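Local coordinates for protein O-ureido-L-serine synthase (Streptomyces lavendulae, PDB 3X44) that catalyses the pyridoxal-phosphate-dependent addition of hydroxyurea to O-acetyl-L-serine, giving O-ureido-L-serine on the way to the antibiotic D-cycloserine, at residues A23-T27 and A277-G283; L59-G63 and R85-F89; L119-N125 and A223-V227; I260-A266 and M289-E295. The protein carries 1 engineered substitution. All coordinates share one frame; numbering follows the deposited sequence.

Interaction 1 of 4, residues A23-T27 and A277-G283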
# COMPACT_ATOMS: atom_id res chain seq x y z
N ALA A 23 -12.99 17.55 -16.76
CA ALA A 23 -14.21 17.83 -16.02
C ALA A 23 -14.57 19.31 -15.94
O ALA A 23 -13.69 20.17 -15.91
CB ALA A 23 -14.10 17.27 -14.61
N PRO A 24 -15.88 19.62 -15.91
CA PRO A 24 -16.32 21.02 -15.81
C PRO A 24 -15.75 21.62 -14.52
O PRO A 24 -15.75 20.96 -13.48
CB PRO A 24 -17.85 20.92 -15.80
CG PRO A 24 -18.15 19.58 -16.40
CD PRO A 24 -17.01 18.69 -16.00
N GLU A 25 -15.27 22.85 -14.60
CA GLU A 25 -14.66 23.54 -13.46
C GLU A 25 -15.32 23.39 -12.09
O GLU A 25 -14.63 23.20 -11.09
CB GLU A 25 -14.50 25.03 -13.77
CG GLU A 25 -13.24 25.65 -13.18
CD GLU A 25 -13.48 27.00 -12.54
OE1 GLU A 25 -14.32 27.76 -13.06
OE2 GLU A 25 -12.83 27.30 -11.51
N HIS A 26 -16.64 23.50 -12.03
CA HIS A 26 -17.36 23.41 -10.76
C HIS A 26 -17.53 21.99 -10.21
O HIS A 26 -18.17 21.80 -9.17
CB HIS A 26 -18.74 24.06 -10.90
CG HIS A 26 -19.65 23.35 -11.85
ND1 HIS A 26 -19.44 23.33 -13.22
CD2 HIS A 26 -20.78 22.63 -11.64
CE1 HIS A 26 -20.40 22.63 -13.80
NE2 HIS A 26 -21.23 22.20 -12.86
N THR A 27 -16.95 21.00 -10.88
CA THR A 27 -17.07 19.63 -10.43
C THR A 27 -15.74 18.88 -10.37
O THR A 27 -14.68 19.41 -10.73
CB THR A 27 -18.01 18.83 -11.33
OG1 THR A 27 -17.35 18.55 -12.58
CG2 THR A 27 -19.28 19.61 -11.60
N ALA A 277 -22.07 15.98 -15.11
CA ALA A 277 -21.30 17.06 -14.49
C ALA A 277 -21.63 18.43 -15.08
O ALA A 277 -21.63 19.43 -14.37
CB ALA A 277 -19.82 16.78 -14.63
N GLU A 278 -21.91 18.44 -16.38
CA GLU A 278 -22.24 19.66 -17.11
C GLU A 278 -23.37 20.46 -16.47
O GLU A 278 -23.27 21.68 -16.30
CB GLU A 278 -22.63 19.31 -18.55
CG GLU A 278 -21.60 19.70 -19.60
CD GLU A 278 -21.66 18.82 -20.84
OE1 GLU A 278 -21.66 19.37 -21.97
OE2 GLU A 278 -21.70 17.58 -20.69
N HIS A 279 -24.46 19.78 -16.10
CA HIS A 279 -25.60 20.46 -15.50
C HIS A 279 -25.78 20.17 -14.00
O HIS A 279 -26.88 20.31 -13.46
CB HIS A 279 -26.90 20.06 -16.23
CG HIS A 279 -26.71 19.78 -17.69
ND1 HIS A 279 -27.35 18.75 -18.34
CD2 HIS A 279 -25.96 20.40 -18.63
CE1 HIS A 279 -27.00 18.74 -19.61
NE2 HIS A 279 -26.16 19.73 -19.82
N ALA A 280 -24.69 19.78 -13.33
CA ALA A 280 -24.75 19.48 -11.90
C ALA A 280 -24.34 20.67 -11.03
O ALA A 280 -23.62 21.55 -11.47
CB ALA A 280 -23.86 18.28 -11.59
N PRO A 281 -24.82 20.70 -9.77
CA PRO A 281 -24.47 21.81 -8.87
C PRO A 281 -22.98 21.83 -8.54
O PRO A 281 -22.31 20.80 -8.60
CB PRO A 281 -25.31 21.54 -7.62
CG PRO A 281 -25.65 20.09 -7.68
CD PRO A 281 -25.74 19.74 -9.14
N GLU A 282 -22.47 23.01 -8.20
CA GLU A 282 -21.06 23.16 -7.87
C GLU A 282 -20.67 22.24 -6.72
O GLU A 282 -21.44 22.03 -5.79
CB GLU A 282 -20.78 24.62 -7.48
CG GLU A 282 -21.53 25.64 -8.33
CD GLU A 282 -20.73 26.92 -8.55
OE1 GLU A 282 -20.85 27.52 -9.63
OE2 GLU A 282 -19.98 27.31 -7.62
N GLY A 283 -19.46 21.68 -6.79
CA GLY A 283 -18.99 20.78 -5.75
C GLY A 283 -19.29 19.31 -6.01
O GLY A 283 -18.73 18.44 -5.36

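Interaction 2 of 4, residues L59-G63 and R85-F89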
# COMPACT_ATOMS: atom_id res chain seq x y z
N LEU A 59 -15.39 -28.22 -7.21
CA LEU A 59 -15.79 -28.32 -8.61
C LEU A 59 -14.61 -28.21 -9.57
O LEU A 59 -14.76 -28.44 -10.77
CB LEU A 59 -16.80 -27.22 -8.95
CG LEU A 59 -18.17 -27.26 -8.26
CD1 LEU A 59 -18.92 -25.98 -8.55
CD2 LEU A 59 -18.96 -28.48 -8.74
N LEU A 60 -13.45 -27.83 -9.05
CA LEU A 60 -12.26 -27.68 -9.89
C LEU A 60 -11.07 -28.41 -9.31
O LEU A 60 -10.79 -28.33 -8.12
CB LEU A 60 -11.91 -26.20 -10.06
CG LEU A 60 -12.51 -25.44 -11.24
CD1 LEU A 60 -11.92 -24.03 -11.28
CD2 LEU A 60 -12.23 -26.16 -12.55
N LYS A 61 -10.36 -29.14 -10.17
CA LYS A 61 -9.18 -29.88 -9.76
C LYS A 61 -8.09 -29.61 -10.78
O LYS A 61 -8.38 -29.28 -11.93
CB LYS A 61 -9.51 -31.39 -9.68
CG LYS A 61 -8.50 -32.32 -10.35
CD LYS A 61 -9.00 -33.76 -10.35
CE LYS A 61 -9.45 -34.20 -11.75
NZ LYS A 61 -10.91 -34.01 -11.95
N PRO A 62 -6.82 -29.72 -10.38
CA PRO A 62 -5.71 -29.47 -11.31
C PRO A 62 -5.87 -30.24 -12.63
O PRO A 62 -6.17 -31.43 -12.63
CB PRO A 62 -4.46 -29.90 -10.54
CG PRO A 62 -4.95 -30.57 -9.29
CD PRO A 62 -6.34 -30.07 -9.03
N GLY A 63 -5.65 -29.54 -13.74
CA GLY A 63 -5.78 -30.16 -15.04
C GLY A 63 -7.18 -30.05 -15.61
O GLY A 63 -7.42 -30.38 -16.77
N ARG A 85 -2.79 -21.06 -12.18
CA ARG A 85 -3.23 -22.09 -11.25
C ARG A 85 -3.20 -23.54 -11.73
O ARG A 85 -3.54 -24.45 -10.96
CB ARG A 85 -4.62 -21.72 -10.72
CG ARG A 85 -4.59 -20.54 -9.78
CD ARG A 85 -5.96 -20.21 -9.21
NE ARG A 85 -6.26 -20.98 -8.00
CZ ARG A 85 -5.75 -20.74 -6.80
NH1 ARG A 85 -4.89 -19.74 -6.62
NH2 ARG A 85 -6.09 -21.50 -5.77
N GLY A 86 -2.79 -23.76 -12.98
CA GLY A 86 -2.72 -25.11 -13.50
C GLY A 86 -4.01 -25.66 -14.09
O GLY A 86 -4.34 -26.83 -13.89
N TYR A 87 -4.74 -24.82 -14.82
CA TYR A 87 -5.98 -25.24 -15.45
C TYR A 87 -5.90 -25.07 -16.97
O TYR A 87 -4.96 -24.47 -17.49
CB TYR A 87 -7.17 -24.42 -14.92
CG TYR A 87 -7.48 -24.66 -13.46
CD1 TYR A 87 -7.85 -25.92 -13.01
CD2 TYR A 87 -7.38 -23.62 -12.54
CE1 TYR A 87 -8.11 -26.15 -11.66
CE2 TYR A 87 -7.64 -23.84 -11.19
CZ TYR A 87 -8.00 -25.11 -10.76
OH TYR A 87 -8.26 -25.33 -9.42
N ARG A 88 -6.89 -25.63 -17.66
CA ARG A 88 -7.00 -25.52 -19.10
C ARG A 88 -8.20 -24.60 -19.30
O ARG A 88 -9.17 -24.68 -18.55
CB ARG A 88 -7.25 -26.89 -19.74
CG ARG A 88 -6.00 -27.75 -19.90
CD ARG A 88 -6.29 -29.23 -19.63
NE ARG A 88 -5.13 -30.08 -19.92
CZ ARG A 88 -5.08 -31.39 -19.67
NH1 ARG A 88 -6.12 -32.01 -19.12
NH2 ARG A 88 -3.98 -32.08 -19.96
N PHE A 89 -8.14 -23.73 -20.30
CA PHE A 89 -9.23 -22.81 -20.57
C PHE A 89 -9.62 -22.76 -22.05
O PHE A 89 -8.76 -22.79 -22.94
CB PHE A 89 -8.86 -21.39 -20.09
CG PHE A 89 -9.93 -20.37 -20.36
CD1 PHE A 89 -11.19 -20.49 -19.78
CD2 PHE A 89 -9.70 -19.33 -21.25
CE1 PHE A 89 -12.21 -19.59 -20.07
CE2 PHE A 89 -10.71 -18.42 -21.56
CZ PHE A 89 -11.97 -18.55 -20.97

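Interaction 3 of 4, residues L119-N125 and A223-V227. With PUS ((E)-O-(carbamoylamino)-N-({3-hydroxy-2-methyl-5-[(phosphonooxy)methyl]pyridin-4-yl}methylidene)-L-serine), chain C.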
# COMPACT_ATOMS: atom_id res chain seq x y z
N LEU A 119 -24.98 -13.21 -33.25
CA LEU A 119 -25.80 -14.06 -32.38
C LEU A 119 -25.79 -13.59 -30.92
O LEU A 119 -26.60 -14.04 -30.11
CB LEU A 119 -25.33 -15.51 -32.45
CG LEU A 119 -25.49 -16.27 -33.76
CD1 LEU A 119 -24.83 -17.63 -33.62
CD2 LEU A 119 -26.96 -16.42 -34.12
N GLY A 120 -24.86 -12.69 -30.59
CA GLY A 120 -24.77 -12.19 -29.23
C GLY A 120 -24.30 -13.24 -28.24
O GLY A 120 -24.06 -14.39 -28.61
N SER A 121 -24.18 -12.85 -26.98
CA SER A 121 -23.74 -13.76 -25.94
C SER A 121 -24.78 -14.84 -25.67
O SER A 121 -24.49 -15.86 -25.07
CB SER A 121 -23.45 -12.99 -24.65
OG SER A 121 -22.31 -12.18 -24.81
N LYS A 122 -26.01 -14.62 -26.13
CA LYS A 122 -27.03 -15.62 -25.93
C LYS A 122 -26.60 -16.84 -26.73
O LYS A 122 -26.60 -17.96 -26.22
CB LYS A 122 -28.39 -15.11 -26.41
CG LYS A 122 -29.55 -16.04 -26.01
CD LYS A 122 -30.89 -15.53 -26.53
CE LYS A 122 -31.28 -14.21 -25.87
NZ LYS A 122 -32.76 -14.11 -25.68
N GLY A 123 -26.19 -16.59 -27.97
CA GLY A 123 -25.74 -17.67 -28.83
C GLY A 123 -24.46 -18.31 -28.31
O GLY A 123 -24.29 -19.53 -28.37
N GLY A 124 -23.56 -17.49 -27.79
CA GLY A 124 -22.31 -18.00 -27.27
C GLY A 124 -22.46 -18.90 -26.05
O GLY A 124 -21.75 -19.89 -25.90
N ASN A 125 -23.40 -18.56 -25.17
CA ASN A 125 -23.62 -19.34 -23.97
C ASN A 125 -24.11 -20.74 -24.30
O ASN A 125 -23.78 -21.71 -23.63
CB ASN A 125 -24.64 -18.65 -23.06
CG ASN A 125 -24.05 -17.46 -22.33
OD1 ASN A 125 -22.82 -17.31 -22.26
ND2 ASN A 125 -24.92 -16.61 -21.79
N ALA A 223 -23.51 -4.71 -22.78
CA ALA A 223 -24.80 -5.14 -23.28
C ALA A 223 -24.98 -6.45 -24.02
O ALA A 223 -25.00 -6.48 -25.26
CB ALA A 223 -25.39 -4.01 -24.12
N PRO A 224 -25.10 -7.56 -23.28
CA PRO A 224 -25.30 -8.86 -23.93
C PRO A 224 -26.77 -8.84 -24.40
O PRO A 224 -27.54 -8.00 -23.94
CB PRO A 224 -25.06 -9.86 -22.80
CG PRO A 224 -25.47 -9.11 -21.57
CD PRO A 224 -25.00 -7.69 -21.82
N ASN A 225 -27.16 -9.75 -25.29
CA ASN A 225 -28.55 -9.73 -25.77
C ASN A 225 -29.56 -10.46 -24.88
O ASN A 225 -30.38 -11.23 -25.37
CB ASN A 225 -28.63 -10.26 -27.21
CG ASN A 225 -27.92 -11.59 -27.39
OD1 ASN A 225 -27.10 -11.99 -26.57
ND2 ASN A 225 -28.23 -12.27 -28.49
N PHE A 226 -29.49 -10.19 -23.58
CA PHE A 226 -30.40 -10.76 -22.59
C PHE A 226 -30.12 -10.06 -21.26
O PHE A 226 -29.09 -9.39 -21.11
CB PHE A 226 -30.19 -12.28 -22.45
CG PHE A 226 -28.78 -12.69 -22.11
CD1 PHE A 226 -27.92 -13.19 -23.09
CD2 PHE A 226 -28.30 -12.58 -20.80
CE1 PHE A 226 -26.60 -13.57 -22.78
CE2 PHE A 226 -26.99 -12.96 -20.48
CZ PHE A 226 -26.14 -13.45 -21.48
N VAL A 227 -31.04 -10.20 -20.31
CA VAL A 227 -30.85 -9.59 -18.99
C VAL A 227 -30.18 -10.65 -18.10
O VAL A 227 -30.77 -11.69 -17.82
CB VAL A 227 -32.19 -9.15 -18.36
CG1 VAL A 227 -31.93 -8.51 -17.00
CG2 VAL A 227 -32.91 -8.18 -19.28
N PUS C . -16.77 -8.21 -19.93
CA PUS C . -17.27 -9.64 -19.78
CB PUS C . -18.78 -9.77 -20.18
OG PUS C . -18.98 -9.33 -21.60
ND PUS C . -20.05 -10.07 -22.23
CE PUS C . -21.10 -9.40 -22.76
NZ2 PUS C . -21.35 -8.13 -22.39
OZ1 PUS C . -21.80 -9.93 -23.56
C PUS C . -16.41 -10.55 -20.69
O PUS C . -15.32 -10.18 -21.04
OT PUS C . -16.83 -11.62 -21.04
C2 PUS C . -15.47 -3.99 -20.48
C3 PUS C . -15.76 -5.42 -20.25
C4 PUS C . -16.91 -5.77 -19.40
C5 PUS C . -17.70 -4.69 -18.79
C6 PUS C . -17.32 -3.30 -19.08
C2A PUS C . -14.33 -3.59 -21.38
C4A PUS C . -17.37 -7.20 -19.27
C5A PUS C . -18.89 -4.99 -17.90
N1 PUS C . -16.25 -3.02 -19.90
O3 PUS C . -14.96 -6.37 -20.75
O1P PUS C . -19.51 -7.64 -16.53
O2P PUS C . -19.10 -6.48 -14.51
O3P PUS C . -20.79 -5.71 -15.99
O4P PUS C . -18.45 -5.48 -16.59
P PUS C . -19.47 -6.33 -15.91
O HOH W 1 -33.26 -11.70 -25.19

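Interaction 4 of 4, residues I260-A266 and M289-E295. With PUS ((E)-O-(carbamoylamino)-N-({3-hydroxy-2-methyl-5-[(phosphonooxy)methyl]pyridin-4-yl}methylidene)-L-serine), chain C.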
# COMPACT_ATOMS: atom_id res chain seq x y z
N ILE A 260 -4.52 9.05 -19.75
CA ILE A 260 -5.15 7.80 -19.32
C ILE A 260 -5.70 7.10 -20.55
O ILE A 260 -6.64 7.58 -21.19
CB ILE A 260 -6.29 8.06 -18.30
CG1 ILE A 260 -5.72 8.77 -17.07
CG2 ILE A 260 -6.91 6.73 -17.86
CD1 ILE A 260 -6.78 9.35 -16.16
N PHE A 261 -5.09 5.97 -20.89
CA PHE A 261 -5.45 5.18 -22.06
C PHE A 261 -6.35 4.00 -21.68
O PHE A 261 -5.88 3.01 -21.12
CB PHE A 261 -4.18 4.67 -22.74
CG PHE A 261 -4.41 4.06 -24.09
CD1 PHE A 261 -5.24 4.68 -25.01
CD2 PHE A 261 -3.79 2.86 -24.43
CE1 PHE A 261 -5.45 4.12 -26.26
CE2 PHE A 261 -3.99 2.29 -25.68
CZ PHE A 261 -4.83 2.92 -26.60
N ALA A 262 -7.63 4.11 -22.01
CA ALA A 262 -8.60 3.08 -21.66
C ALA A 262 -9.46 2.63 -22.84
O ALA A 262 -9.42 3.23 -23.91
CB ALA A 262 -9.48 3.58 -20.52
N GLY A 263 -10.26 1.59 -22.62
CA GLY A 263 -11.11 1.08 -23.68
C GLY A 263 -12.34 1.91 -24.00
O GLY A 263 -12.50 3.02 -23.51
N ILE A 264 -13.22 1.35 -24.83
CA ILE A 264 -14.44 2.02 -25.24
C ILE A 264 -15.43 2.19 -24.11
O ILE A 264 -15.92 3.29 -23.87
CB ILE A 264 -15.15 1.28 -26.38
CG1 ILE A 264 -14.12 0.67 -27.33
CG2 ILE A 264 -16.06 2.24 -27.14
CD1 ILE A 264 -13.35 1.69 -28.15
N SER A 265 -15.72 1.10 -23.40
CA SER A 265 -16.65 1.17 -22.29
C SER A 265 -16.16 2.20 -21.29
O SER A 265 -16.95 2.84 -20.59
CB SER A 265 -16.80 -0.19 -21.60
OG SER A 265 -15.65 -0.54 -20.88
N ALA A 266 -14.84 2.37 -21.22
CA ALA A 266 -14.25 3.34 -20.31
C ALA A 266 -14.62 4.74 -20.79
O ALA A 266 -15.02 5.59 -19.99
CB ALA A 266 -12.74 3.17 -20.27
N MET A 289 -16.08 4.21 -13.77
CA MET A 289 -15.29 2.99 -13.92
C MET A 289 -14.63 2.92 -15.29
O MET A 289 -15.27 3.20 -16.30
CB MET A 289 -16.18 1.75 -13.75
CG MET A 289 -16.82 1.60 -12.39
SD MET A 289 -15.61 1.20 -11.13
CE MET A 289 -15.03 -0.41 -11.70
N LEU A 290 -13.35 2.56 -15.32
CA LEU A 290 -12.61 2.40 -16.57
C LEU A 290 -12.22 0.92 -16.50
O LEU A 290 -11.21 0.54 -15.90
CB LEU A 290 -11.35 3.28 -16.59
CG LEU A 290 -11.46 4.76 -16.19
CD1 LEU A 290 -10.16 5.45 -16.57
CD2 LEU A 290 -12.65 5.44 -16.87
N PRO A 291 -13.05 0.06 -17.11
CA PRO A 291 -12.86 -1.40 -17.14
C PRO A 291 -11.56 -1.99 -17.66
O PRO A 291 -11.08 -2.98 -17.12
CB PRO A 291 -14.07 -1.90 -17.93
CG PRO A 291 -15.12 -0.81 -17.70
CD PRO A 291 -14.30 0.45 -17.79
N ASP A 292 -10.98 -1.40 -18.70
CA ASP A 292 -9.75 -1.96 -19.24
C ASP A 292 -8.82 -0.98 -19.93
O ASP A 292 -9.12 0.21 -20.06
CB ASP A 292 -10.08 -3.12 -20.19
CG ASP A 292 -10.81 -2.67 -21.46
OD1 ASP A 292 -11.02 -1.45 -21.64
OD2 ASP A 292 -11.16 -3.55 -22.27
N THR A 293 -7.67 -1.50 -20.35
CA THR A 293 -6.66 -0.71 -21.04
C THR A 293 -7.09 -0.51 -22.47
O THR A 293 -7.80 -1.33 -23.04
CB THR A 293 -5.30 -1.45 -21.04
OG1 THR A 293 -4.40 -0.80 -21.94
CG2 THR A 293 -5.49 -2.90 -21.49
N GLY A 294 -6.66 0.60 -23.07
CA GLY A 294 -7.01 0.83 -24.46
C GLY A 294 -6.14 0.02 -25.41
O GLY A 294 -6.42 -0.05 -26.60
N GLU A 295 -5.08 -0.61 -24.90
CA GLU A 295 -4.17 -1.38 -25.74
C GLU A 295 -4.75 -2.60 -26.48
O GLU A 295 -4.11 -3.14 -27.37
CB GLU A 295 -2.93 -1.81 -24.94
CG GLU A 295 -1.62 -1.67 -25.73
CD GLU A 295 -0.38 -1.70 -24.85
OE1 GLU A 295 0.69 -2.15 -25.33
OE2 GLU A 295 -0.45 -1.28 -23.67
N PUS C . -16.77 -8.21 -19.93
CA PUS C . -17.27 -9.64 -19.78
CB PUS C . -18.78 -9.77 -20.18
OG PUS C . -18.98 -9.33 -21.60
ND PUS C . -20.05 -10.07 -22.23
CE PUS C . -21.10 -9.40 -22.76
NZ2 PUS C . -21.35 -8.13 -22.39
OZ1 PUS C . -21.80 -9.93 -23.56
C PUS C . -16.41 -10.55 -20.69
O PUS C . -15.32 -10.18 -21.04
OT PUS C . -16.83 -11.62 -21.04
C2 PUS C . -15.47 -3.99 -20.48
C3 PUS C . -15.76 -5.42 -20.25
C4 PUS C . -16.91 -5.77 -19.40
C5 PUS C . -17.70 -4.69 -18.79
C6 PUS C . -17.32 -3.30 -19.08
C2A PUS C . -14.33 -3.59 -21.38
C4A PUS C . -17.37 -7.20 -19.27
C5A PUS C . -18.89 -4.99 -17.90
N1 PUS C . -16.25 -3.02 -19.90
O3 PUS C . -14.96 -6.37 -20.75
O1P PUS C . -19.51 -7.64 -16.53
O2P PUS C . -19.10 -6.48 -14.51
O3P PUS C . -20.79 -5.71 -15.99
O4P PUS C . -18.45 -5.48 -16.59
P PUS C . -19.47 -6.33 -15.91
O HOH W 2 -13.22 0.07 -21.26

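Interaction 1 of 4, residues A23-T27 and A277-G283
The type I beta turn from Pro24 to Thr27 lies against the loop that leaves the helix ending near Glu278, and the two backbones come closest at His26 and Glu282, whose CA atoms are 4.7 Å apart. One backbone bond ties them: Gly283 N donates to His26 O at 2.7 Å, with an angle of 160° at the hydrogen. The same oxygen receives a CA-H...O contact from Glu282 CA at 3.4 Å. Gly283 has a positive phi, at which a side chain would press on the carbonyl before it.

His26 fills the bend of the loop. Its CG sits between the backbone N and the carbonyl carbon (chi1 65°), which turns the imidazole toward residues 277-282. Ala280 O lies at the ring edge, and NE2 makes a weak bond to it, 2.8 Å long but strongly bent, at 119°. Glu282 CA also lies at the edge. Thr27 CG2 stands over one face, near the rim.

Both segments lead into strands of the mixed sheet. The turn at 24-27 lies in the loop between the antiparallel strands 16-18 and 28-33, just before the second. The loop 279-283 leads from helix 264-278 into strand 285-290, which runs parallel to 28-33 beside it. The contact therefore links the entrances of two neighbouring strands.

Pro24 closes the other end, its CD 3.7 Å from Ala277 CB. Thr27 OG1 is 3.7 Å from the same methyl carbon. This hydroxyl donates to Pro24 O at 3.0 Å, on a lone pair in the carbonyl plane. Pro24 O also accepts from Thr27 N.

Interaction 2 of 4, residues L59-G63 and R85-F89
Tyr87, Gly63 and Leu60 carry this contact, at the end of a beta-alpha-beta unit where both strands start. Strand 65-70, helix 73-85 and strand 88-94 follow one another, and the two strands are parallel neighbours in the four-stranded sheet. Residues 59-63 lead into the first strand, and Gly86 and Tyr87 lead from the helix into the second, so the contact joins the two approaches.

Tyr87 buries the most surface. Its CG is anti to the carbonyl carbon (chi1 -66°), and the ring extends beside Leu60 and Lys61. Leu60 CD1 lies over one face near the rim, 4.1 Å from Tyr87 CZ. Arg85 O lies over the opposite face. Lys61 O meets the ring edge in its plane, 3.2 Å from Tyr87 CE1. The hydroxyl reaches past Leu60 CB to a hydrogen bond with Glu55 of helix 43-56. Glu55 also forms a salt bridge with Arg85, so one carboxylate serves both side chains.

Gly63 is held through its backbone. Gly63 N donates to Gly86 O at 3.0 Å, with an angle of 160° at the hydrogen. Gly86 is the first residue to leave the helix, and both glycines have positive phi. The Arg88 chain bends at its second torsion and passes Gly63, with Arg88 CD 3.3 Å from Gly63 O. Arg88 NH1 then gives that oxygen a weak hydrogen bond of 3.1 Å.

Interaction 3 of 4, residues L119-N125 and A223-V227
The carbamoyl oxygen OZ1 of the bound PUS lies where Ser121 and Pro224 meet. Ser121 OG donates to PUS OZ1 at 2.6 Å, and Pro224 CB packs on PUS OZ1 at 3.3 Å. Ser121 OG is anti to its carbonyl carbon (chi1 -69°), which sends the hydroxyl to the ligand. Ser121 CB stays 4.0 Å from Pro224 CB.

Behind this pair both ends of the Asn225 amide bind the backbone around the start of helix 120-135. Asn225 OD1 accepts from Lys122 N at 2.9 Å, on a lone pair in the carbonyl plane. Asn225 ND2 donates to Leu119 O, also at 2.9 Å, from above the plane of that carbonyl. These two bonds fix the rotation of the amide. Gly120 CA packs against it. Asn225 is the centre of an inverse gamma turn, and a water links its carbonyl oxygen to Lys122 NZ.

Phe226 follows the turn. Its ring edge meets the helix backbone, with Phe226 CE1 3.6 Å from Lys122 N. Pro224 CB lies over one face, and Asn125 ND2 is 3.4 Å from Phe226 CZ, the amide and ring planes turned 49° apart. Phe143 makes an edge-to-face contact with the same ring.

Here the N-terminal turn of a helix and a loop together form part of the pocket wall at the ureido end of the bound product adduct, in the active site of a fold type II pyridoxal-phosphate enzyme.

Interaction 4 of 4, residues I260-A266 and M289-E295
Ser265 and Pro291 meet at the pyridine nitrogen of the bound cofactor adduct. Ser265 OG donates to PUS N1 at 2.7 Å. With chi1 at 72°, Ser265 OG sits between its backbone N and carbonyl carbon, which brings it to N1; Pro291 CG lies 3.2 Å from Ser265 OG. The same hydroxyl oxygen accepts a hydrogen bond from a water. That water also donates to Asp292 OD1 and accepts weakly from Ala266 N, so it joins the start of helix 264-278 to the loop after strand 285-290.

Asp292 OD2 is satisfied by Tyr297 OH and Asn73 ND2, and lies 3.3 Å from the methyl carbon PUS C2A. These partners hold the carboxylate beside the pyridine ring.

Two backbone bonds pair the segments around a single bridge between Ala262 and Thr293. Gly294 N donates to Phe261 O at 3.2 Å, and Gly263 N, at the N-cap position, donates to Asp292 O at 3.1 Å. Both donors approach from above the carbonyl plane. Thr293 OG1 accepts from Glu295 N, which makes an ST turn. Glu295 itself forms a salt bridge with Arg296 of the second subunit.

Gly294 CA lies over the Phe261 ring in a CH-pi contact whose exact spacing is doubtful. Ile260 CG2 meets Leu290 CD1 at 3.7 Å, and Ala266 CB packs on Leu290 CB.

A serine hydroxyl that donates to the pyridine nitrogen is consistent with an unprotonated N1, as in other fold type II pyridoxal-phosphate enzymes.

How the interactions relate
Interactions 3 and 4 share the ligand from two ends. Interaction 3 holds the ureido group, and interaction 4 holds the pyridine ring. Their centres are 22 Å apart, and their nearest atoms about 8 Å. Interaction 1 uses the far end of helix 264-278, whose first turn carries the serine of interaction 4; the two centres are 23 Å apart. Interaction 2 belongs to the smaller parallel sheet. It lies 49 Å from interaction 1, centre to centre, on the opposite side of the chain's centre. Both are away from the annotated sites and join strand entrances, one in each sheet. The centre of interaction 2 is 26 Å from that of interaction 3.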